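Local coordinates for acetyltransferase, GNAT family (PDB 1U6M), which probably transfers an acyl group, most likely from acetyl-coenzyme A, to an acceptor that remains unidentified, at residues A[11-14]-A[15-19]; A[33-36]-A[37-40]; A[161-164]-A[165-168]. All coordinates share one frame; numbering follows the deposited sequence.

Interaction 1 of 3, residues A[11-14]-A[15-19]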
ATOM      1  N   ASP A  11      -5.052   7.486  12.587  1.00 25.46           N
ATOM      2  CA  ASP A  11      -4.972   7.720  11.159  1.00 23.99           C
ATOM      3  C   ASP A  11      -5.900   6.820  10.327  1.00 23.04           C
ATOM      4  O   ASP A  11      -5.855   6.855   9.097  1.00 23.73           O
ATOM      5  CB  ASP A  11      -3.542   7.539  10.676  1.00 24.08           C
ATOM      6  CG  ASP A  11      -2.574   8.557  11.289  1.00 23.70           C
ATOM      7  OD1 ASP A  11      -2.873   9.782  11.395  1.00 25.89           O
ATOM      8  OD2 ASP A  11      -1.496   8.103  11.679  1.00 23.74           O
ATOM      9  N   GLY A  12      -6.762   6.048  10.986  1.00 22.40           N
ATOM     10  CA  GLY A  12      -7.693   5.130  10.312  1.00 21.51           C
ATOM     11  C   GLY A  12      -8.549   5.737   9.224  1.00 21.31           C
ATOM     12  O   GLY A  12      -8.542   5.248   8.094  1.00 21.40           O
ATOM     13  N   GLN A  13      -9.296   6.790   9.533  1.00 21.26           N
ATOM     14  CA  GLN A  13     -10.158   7.411   8.519  1.00 21.51           C
ATOM     15  C   GLN A  13      -9.323   7.979   7.363  1.00 21.71           C
ATOM     16  O   GLN A  13      -9.709   7.821   6.173  1.00 22.53           O
ATOM     17  CB  GLN A  13     -11.033   8.508   9.154  1.00 22.45           C
ATOM     18  CG  GLN A  13     -12.081   8.006  10.173  1.00 24.67           C
ATOM     19  CD  GLN A  13     -13.301   7.482   9.461  1.00 28.25           C
ATOM     20  OE1 GLN A  13     -13.733   8.075   8.468  1.00 30.31           O
ATOM     21  NE2 GLN A  13     -13.836   6.345   9.916  1.00 29.38           N
ATOM     22  N   ALA A  14      -8.166   8.597   7.676  1.00 20.92           N
ATOM     23  CA  ALA A  14      -7.348   9.194   6.612  1.00 21.05           C
ATOM     24  C   ALA A  14      -6.770   8.123   5.671  1.00 19.96           C
ATOM     25  O   ALA A  14      -6.778   8.281   4.482  1.00 20.28           O
ATOM     26  CB  ALA A  14      -6.195  10.141   7.213  1.00 21.49           C
ATOM     27  N   ILE A  15      -6.302   7.023   6.238  1.00 19.12           N
ATOM     28  CA  ILE A  15      -5.795   5.912   5.482  1.00 18.45           C
ATOM     29  C   ILE A  15      -6.928   5.321   4.634  1.00 18.99           C
ATOM     30  O   ILE A  15      -6.747   5.071   3.433  1.00 18.73           O
ATOM     31  CB  ILE A  15      -5.234   4.778   6.444  1.00 18.25           C
ATOM     32  CG1 ILE A  15      -4.013   5.229   7.211  1.00 15.82           C
ATOM     33  CG2 ILE A  15      -4.970   3.499   5.672  1.00 17.10           C
ATOM     34  CD1 ILE A  15      -3.689   4.280   8.394  1.00 17.73           C
ATOM     35  N   ALA A  16      -8.097   5.133   5.260  1.00 19.30           N
ATOM     36  CA  ALA A  16      -9.286   4.576   4.580  1.00 20.35           C
ATOM     37  C   ALA A  16      -9.716   5.413   3.362  1.00 21.91           C
ATOM     38  O   ALA A  16     -10.044   4.856   2.298  1.00 22.81           O
ATOM     39  CB  ALA A  16     -10.451   4.388   5.604  1.00 20.01           C
ATOM     40  N   ARG A  17      -9.636   6.742   3.468  1.00 23.62           N
ATOM     41  CA  ARG A  17     -10.004   7.641   2.356  1.00 26.36           C
ATOM     42  C   ARG A  17      -9.052   7.485   1.183  1.00 25.08           C
ATOM     43  O   ARG A  17      -9.471   7.504  -0.004  1.00 25.18           O
ATOM     44  CB  ARG A  17     -10.050   9.101   2.815  1.00 25.68           C
ATOM     45  CG  ARG A  17     -11.255   9.359   3.641  1.00 29.96           C
ATOM     46  CD  ARG A  17     -11.391  10.764   4.350  1.00 34.12           C
ATOM     47  NE  ARG A  17     -12.170  10.467   5.580  1.00 47.67           N
ATOM     48  CZ  ARG A  17     -13.503  10.279   5.649  1.00 52.01           C
ATOM     49  NH1 ARG A  17     -14.300  10.432   4.588  1.00 51.58           N
ATOM     50  NH2 ARG A  17     -14.054   9.960   6.813  1.00 53.93           N
ATOM     51  N   LEU A  18      -7.768   7.324   1.526  1.00 23.42           N
ATOM     52  CA  LEU A  18      -6.744   7.155   0.541  1.00 22.48           C
ATOM     53  C   LEU A  18      -6.876   5.788  -0.146  1.00 22.50           C
ATOM     54  O   LEU A  18      -6.757   5.696  -1.371  1.00 21.81           O
ATOM     55  CB  LEU A  18      -5.358   7.367   1.178  1.00 22.14           C
ATOM     56  CG  LEU A  18      -5.008   8.800   1.586  1.00 22.69           C
ATOM     57  CD1 LEU A  18      -3.729   8.821   2.424  1.00 23.17           C
ATOM     58  CD2 LEU A  18      -4.901   9.694   0.324  1.00 22.35           C
ATOM     59  N   VAL A  19      -7.105   4.737   0.646  1.00 22.91           N
ATOM     60  CA  VAL A  19      -7.357   3.367   0.124  1.00 23.58           C
ATOM     61  C   VAL A  19      -8.607   3.282  -0.774  1.00 25.34           C
ATOM     62  O   VAL A  19      -8.570   2.661  -1.825  1.00 26.57           O
ATOM     63  CB  VAL A  19      -7.430   2.282   1.270  1.00 22.82           C
ATOM     64  CG1 VAL A  19      -7.762   0.942   0.720  1.00 21.76           C
ATOM     65  CG2 VAL A  19      -6.092   2.194   1.959  1.00 21.78           C
TER
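The first turns of helix 12-25, the opening helix of this GNAT fold, are built where the carbonyls of D11-A14 accept from the backbone N-H groups of I15 to L18. The i to i+4 pattern is explicit: I15 N donates to D11 O at 2.9 Å with an N-H...O angle of 167°, and A16 N, R17 N and L18 N repeat the step to G12 O, Q13 O and A14 O. The last of these is the longest, with L18 N 3.3 Å from A14 O. D11 stands at the N-cap, yet its carboxylate makes no capping bond; OD2 is instead engaged by T8 N and by a salt bridge to R5, while the CB of D11 lies 4.0 Å from I15 CD1.

On the sheet-facing side, I15 has CG1 beside its backbone N (chi1 -66°), which brings CG1 to 3.1 Å from D11 O and lets the branch run back along the first turn. A14 and L18 meet V68 and I71 of strand 67-76, and I15 meets I59 of strand 59-64, so this side of the helix packs on the sheet. A16 instead touches L43 of helix 36-47.

The remaining pair, Q13 and R17, is more open to solvent and borders I40 of helix 36-47. Q13 bends at chi2, whereas R17 runs extended from CG to NE, and the two chains meet at an angle, with amide and guanidinium planes 44° apart. Q13 OE1 is placed 2.5 Å from R17 NH2, an unusually short separation whose exact value is doubtful, while the CG of R17 rests 3.3 Å from Q13 O.

Interaction 2 of 3, residues A[33-36]-A[37-40]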
ATOM      1  N   GLU A  33     -22.333  -2.179  -4.125  1.00 53.89           N
ATOM      2  CA  GLU A  33     -23.254  -2.760  -3.147  1.00 50.39           C
ATOM      3  C   GLU A  33     -23.246  -2.010  -1.813  1.00 47.97           C
ATOM      4  O   GLU A  33     -24.183  -2.090  -1.022  1.00 46.98           O
ATOM      5  CB  GLU A  33     -22.906  -4.244  -2.918  1.00 50.70           C
ATOM      6  N   VAL A  34     -22.161  -1.293  -1.557  1.00 45.06           N
ATOM      7  CA  VAL A  34     -21.919  -0.643  -0.263  1.00 42.84           C
ATOM      8  C   VAL A  34     -21.652   0.835  -0.617  1.00 41.25           C
ATOM      9  O   VAL A  34     -20.972   1.133  -1.618  1.00 40.50           O
ATOM     10  CB  VAL A  34     -20.740  -1.405   0.529  1.00 43.23           C
ATOM     11  CG1 VAL A  34     -20.138  -0.598   1.621  1.00 43.32           C
ATOM     12  CG2 VAL A  34     -21.213  -2.737   1.130  1.00 42.43           C
ATOM     13  N   SER A  35     -22.229   1.764   0.152  1.00 40.58           N
ATOM     14  CA  SER A  35     -21.968   3.212  -0.076  1.00 40.66           C
ATOM     15  C   SER A  35     -20.506   3.554   0.264  1.00 40.98           C
ATOM     16  O   SER A  35     -19.893   2.856   1.079  1.00 39.28           O
ATOM     17  CB  SER A  35     -22.857   4.050   0.818  1.00 40.46           C
ATOM     18  OG  SER A  35     -22.433   3.952   2.175  1.00 41.43           O
ATOM     19  N   GLU A  36     -19.968   4.619  -0.339  1.00 42.82           N
ATOM     20  CA  GLU A  36     -18.618   5.116   0.002  1.00 45.61           C
ATOM     21  C   GLU A  36     -18.384   5.325   1.500  1.00 46.92           C
ATOM     22  O   GLU A  36     -17.365   4.869   2.035  1.00 46.28           O
ATOM     23  CB  GLU A  36     -18.273   6.379  -0.766  1.00 46.32           C
ATOM     24  CG  GLU A  36     -18.233   6.111  -2.264  1.00 50.76           C
ATOM     25  CD  GLU A  36     -17.300   7.036  -3.001  1.00 53.75           C
ATOM     26  OE1 GLU A  36     -17.092   6.803  -4.228  1.00 57.19           O
ATOM     27  OE2 GLU A  36     -16.773   7.983  -2.333  1.00 59.89           O
ATOM     28  N   GLU A  37     -19.343   5.962   2.172  1.00 48.55           N
ATOM     29  CA  GLU A  37     -19.235   6.223   3.584  1.00 51.24           C
ATOM     30  C   GLU A  37     -19.027   4.945   4.344  1.00 47.14           C
ATOM     31  O   GLU A  37     -18.214   4.927   5.275  1.00 46.69           O
ATOM     32  CB  GLU A  37     -20.464   6.973   4.131  1.00 51.53           C
ATOM     33  CG  GLU A  37     -20.313   7.294   5.624  1.00 57.58           C
ATOM     34  CD  GLU A  37     -21.556   7.877   6.321  1.00 59.73           C
ATOM     35  OE1 GLU A  37     -21.461   8.115   7.563  1.00 66.63           O
ATOM     36  OE2 GLU A  37     -22.609   8.097   5.647  1.00 67.69           O
ATOM     37  N   GLN A  38     -19.758   3.888   3.968  1.00 43.64           N
ATOM     38  CA  GLN A  38     -19.702   2.585   4.684  1.00 40.90           C
ATOM     39  C   GLN A  38     -18.401   1.884   4.364  1.00 34.97           C
ATOM     40  O   GLN A  38     -17.842   1.268   5.231  1.00 32.05           O
ATOM     41  CB  GLN A  38     -20.879   1.615   4.375  1.00 41.44           C
ATOM     42  CG  GLN A  38     -22.288   2.194   4.523  1.00 45.98           C
ATOM     43  CD  GLN A  38     -23.424   1.294   3.940  1.00 46.35           C
ATOM     44  OE1 GLN A  38     -23.379   0.778   2.771  1.00 51.02           O
ATOM     45  NE2 GLN A  38     -24.466   1.150   4.745  1.00 48.79           N
ATOM     46  N   MET A  39     -17.959   1.962   3.113  1.00 31.14           N
ATOM     47  CA  MET A  39     -16.665   1.409   2.745  1.00 30.70           C
ATOM     48  C   MET A  39     -15.518   2.060   3.560  1.00 29.38           C
ATOM     49  O   MET A  39     -14.642   1.359   4.037  1.00 29.12           O
ATOM     50  CB  MET A  39     -16.381   1.391   1.230  1.00 29.98           C
ATOM     51  CG  MET A  39     -15.153   0.463   0.842  1.00 31.80           C
ATOM     52  SD  MET A  39     -15.341  -1.390   1.031  1.00 32.88           S
ATOM     53  CE  MET A  39     -16.645  -1.466  -0.097  1.00 34.88           C
ATOM     54  N   ILE A  40     -15.566   3.378   3.755  1.00 28.71           N
ATOM     55  CA  ILE A  40     -14.559   4.095   4.527  1.00 28.19           C
ATOM     56  C   ILE A  40     -14.571   3.589   5.963  1.00 27.75           C
ATOM     57  O   ILE A  40     -13.498   3.245   6.490  1.00 28.20           O
ATOM     58  CB  ILE A  40     -14.718   5.628   4.354  1.00 28.42           C
ATOM     59  CG1 ILE A  40     -14.317   6.004   2.919  1.00 30.65           C
ATOM     60  CG2 ILE A  40     -13.913   6.407   5.396  1.00 27.95           C
ATOM     61  CD1 ILE A  40     -14.471   7.480   2.549  1.00 30.23           C
TER
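S35 and Q38 form a capping box at the start of helix 36-47, with two reciprocal bonds as evidence. Q38 N donates to S35 OG at 3.2 Å, and S35 N donates to Q38 OE1 at 3.0 Å, approaching 25° off the amide plane. With chi1 at 71°, S35 OG sits between its own backbone N and carbonyl carbon and faces the first turn. In Q38, CG lies beside the backbone N (chi1 -52°), which turns the extended chain back toward the N-cap and takes it closely past S35 OG.

Backbone bonds then start the helix. M39 N reaches S35 O at 2.9 Å, I40 N reaches E36 O at 2.9 Å, and a weak, bent bond joins Q38 N to S35 O.

Apolar contacts come from V34, just before the cap. Its CG1 lies 3.6 Å from Q38 CB and 4.0 Å from M39 CE, the methyl that M39 brings round by bending at chi2 and chi3.

Beyond the cap, E36 forms a salt bridge with K24 of helix 12-25, and I40 packs on Q13, R17 and L20 of that helix. M39 rests on I30 and L31 of the connecting loop, with V34 against L96.

Interaction 3 of 3, residues A[161-164]-A[165-168]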
ATOM      1  N   ARG A 161       8.835   3.959 -13.517  1.00 25.31           N
ATOM      2  CA  ARG A 161       9.964   3.071 -13.560  1.00 27.27           C
ATOM      3  C   ARG A 161      11.308   3.809 -13.599  1.00 28.48           C
ATOM      4  O   ARG A 161      12.275   3.386 -12.894  1.00 29.40           O
ATOM      5  CB  ARG A 161       9.813   2.045 -14.689  1.00 27.93           C
ATOM      6  CG  ARG A 161      11.088   1.354 -14.962  1.00 31.17           C
ATOM      7  CD  ARG A 161      10.959   0.146 -15.882  1.00 39.35           C
ATOM      8  NE  ARG A 161      12.326  -0.347 -16.032  1.00 46.59           N
ATOM      9  CZ  ARG A 161      12.804  -1.042 -17.060  1.00 49.64           C
ATOM     10  NH1 ARG A 161      12.019  -1.407 -18.086  1.00 53.32           N
ATOM     11  NH2 ARG A 161      14.086  -1.384 -17.052  1.00 50.53           N
ATOM     12  N   LYS A 162      11.379   4.911 -14.380  1.00 28.27           N
ATOM     13  CA  LYS A 162      12.539   5.828 -14.355  1.00 28.20           C
ATOM     14  C   LYS A 162      12.794   6.457 -12.981  1.00 26.88           C
ATOM     15  O   LYS A 162      13.958   6.588 -12.528  1.00 27.39           O
ATOM     16  CB  LYS A 162      12.352   6.966 -15.365  1.00 30.16           C
ATOM     17  CG  LYS A 162      13.653   7.476 -16.029  1.00 33.20           C
ATOM     18  CD  LYS A 162      14.747   7.825 -15.056  1.00 37.57           C
ATOM     19  CE  LYS A 162      16.013   8.413 -15.739  1.00 38.29           C
ATOM     20  NZ  LYS A 162      16.560   7.567 -16.852  1.00 44.28           N
ATOM     21  N   LEU A 163      11.718   6.893 -12.346  1.00 25.22           N
ATOM     22  CA  LEU A 163      11.784   7.409 -10.982  1.00 25.42           C
ATOM     23  C   LEU A 163      12.492   6.370 -10.056  1.00 25.52           C
ATOM     24  O   LEU A 163      13.448   6.701  -9.355  1.00 27.46           O
ATOM     25  CB  LEU A 163      10.345   7.713 -10.467  1.00 24.92           C
ATOM     26  CG  LEU A 163      10.135   8.734  -9.323  1.00 26.53           C
ATOM     27  CD1 LEU A 163       8.858   8.462  -8.523  1.00 26.79           C
ATOM     28  CD2 LEU A 163      11.319   8.892  -8.397  1.00 27.72           C
ATOM     29  N   TYR A 164      12.045   5.107 -10.079  1.00 24.38           N
ATOM     30  CA  TYR A 164      12.608   4.067  -9.189  1.00 23.66           C
ATOM     31  C   TYR A 164      14.044   3.712  -9.547  1.00 23.74           C
ATOM     32  O   TYR A 164      14.915   3.570  -8.635  1.00 24.99           O
ATOM     33  CB  TYR A 164      11.733   2.809  -9.193  1.00 22.06           C
ATOM     34  CG  TYR A 164      10.276   3.080  -8.937  1.00 21.12           C
ATOM     35  CD1 TYR A 164       9.272   2.396  -9.657  1.00 19.38           C
ATOM     36  CD2 TYR A 164       9.877   4.011  -7.964  1.00 21.94           C
ATOM     37  CE1 TYR A 164       7.921   2.613  -9.377  1.00 18.93           C
ATOM     38  CE2 TYR A 164       8.496   4.248  -7.691  1.00 20.41           C
ATOM     39  CZ  TYR A 164       7.551   3.550  -8.401  1.00 21.59           C
ATOM     40  OH  TYR A 164       6.210   3.778  -8.143  1.00 24.24           O
ATOM     41  N   ALA A 165      14.306   3.549 -10.839  1.00 23.85           N
ATOM     42  CA  ALA A 165      15.689   3.435 -11.338  1.00 25.44           C
ATOM     43  C   ALA A 165      16.678   4.457 -10.715  1.00 26.39           C
ATOM     44  O   ALA A 165      17.784   4.110 -10.293  1.00 26.07           O
ATOM     45  CB  ALA A 165      15.720   3.536 -12.867  1.00 25.64           C
ATOM     46  N   SER A 166      16.245   5.717 -10.646  1.00 27.99           N
ATOM     47  CA  SER A 166      17.099   6.823 -10.235  1.00 28.81           C
ATOM     48  C   SER A 166      17.304   6.785  -8.727  1.00 30.60           C
ATOM     49  O   SER A 166      18.115   7.524  -8.184  1.00 31.62           O
ATOM     50  CB  SER A 166      16.438   8.151 -10.649  1.00 28.88           C
ATOM     51  OG  SER A 166      15.484   8.648  -9.679  1.00 27.16           O
ATOM     52  N   LYS A 167      16.535   5.948  -8.045  1.00 31.52           N
ATOM     53  CA  LYS A 167      16.562   5.864  -6.594  1.00 32.44           C
ATOM     54  C   LYS A 167      17.316   4.601  -6.246  1.00 30.78           C
ATOM     55  O   LYS A 167      17.401   4.256  -5.098  1.00 30.81           O
ATOM     56  CB  LYS A 167      15.133   5.751  -6.037  1.00 33.79           C
ATOM     57  CG  LYS A 167      14.618   6.976  -5.299  1.00 39.25           C
ATOM     58  CD  LYS A 167      14.541   8.212  -6.183  1.00 45.24           C
ATOM     59  CE  LYS A 167      14.278   9.467  -5.363  1.00 46.82           C
ATOM     60  NZ  LYS A 167      12.985   9.279  -4.596  1.00 48.85           N
ATOM     61  N   GLY A 168      17.825   3.902  -7.249  1.00 29.44           N
ATOM     62  CA  GLY A 168      18.631   2.690  -7.030  1.00 28.34           C
ATOM     63  C   GLY A 168      17.924   1.355  -7.234  1.00 28.83           C
ATOM     64  O   GLY A 168      18.499   0.330  -6.872  1.00 28.95           O
TER
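A Schellman motif ends helix 158-165, where R161-Y164 hands over to A165-G168.

The backbone bonds trace the unwinding. A165 N donates to R161 O at 2.9 Å, nearly straight at 173°, while S166 N reaches K162 O at 3.1 Å. K167 N then takes Y164 O, a shorter i to i+3 step, at 2.9 Å; it approaches from above the carbonyl plane, 64° out of it. A type I turn from A165 to G168 overlaps the helix end, with G168 N bonded to A165 O at 3.1 Å, and G168 has a positive phi of 101°, the hallmark of the residue that terminates such a helix.

One side-chain hydroxyl joins in. S166 OG gives its proton to L163 O at 2.8 Å, and S166 N adds only a weak bond to the same oxygen.

Apolar contact between the segments is slight: the L163 and K167 side chains run alongside each other in the same direction, with L163 CD2 4.0 Å from K167 CD. The Y164 side chain packs on L151, V153 and M185, about 3 Å from a bound sulfate ion that probably comes from the crystallisation liquor.

Charged groups look outward from the contact. K167, bent at chi2 and chi4, reaches a salt bridge with D135 and a bond to S131, and R161 pairs with D171.

The hydroxyl of S166 thus supplies a side-chain bond to L163 O in the last turn, and the lysine amine links the helix end to D135 and S131 of helix 129-135.

From the N terminus the chain meets interaction 1 first, then interaction 2, then interaction 3. Each joins adjoining residues, so none closes a long loop, and the three run in series without nesting or crossing. Interactions 1 and 2 mark the starts of two successive helices, 12-25 and 36-47, and these touch directly: A16 CB lies 3.4 Å from I40 O. Their centres are about 13 Å apart, on the same side of the molecule. Interaction 3 instead ends helix 158-165, ahead of strand 170-177 at the sheet's far edge. It lies on the opposite side of the chain's centre from the other two, its own centre about 27 Å from that of interaction 1 and about 36 Å from that of interaction 2.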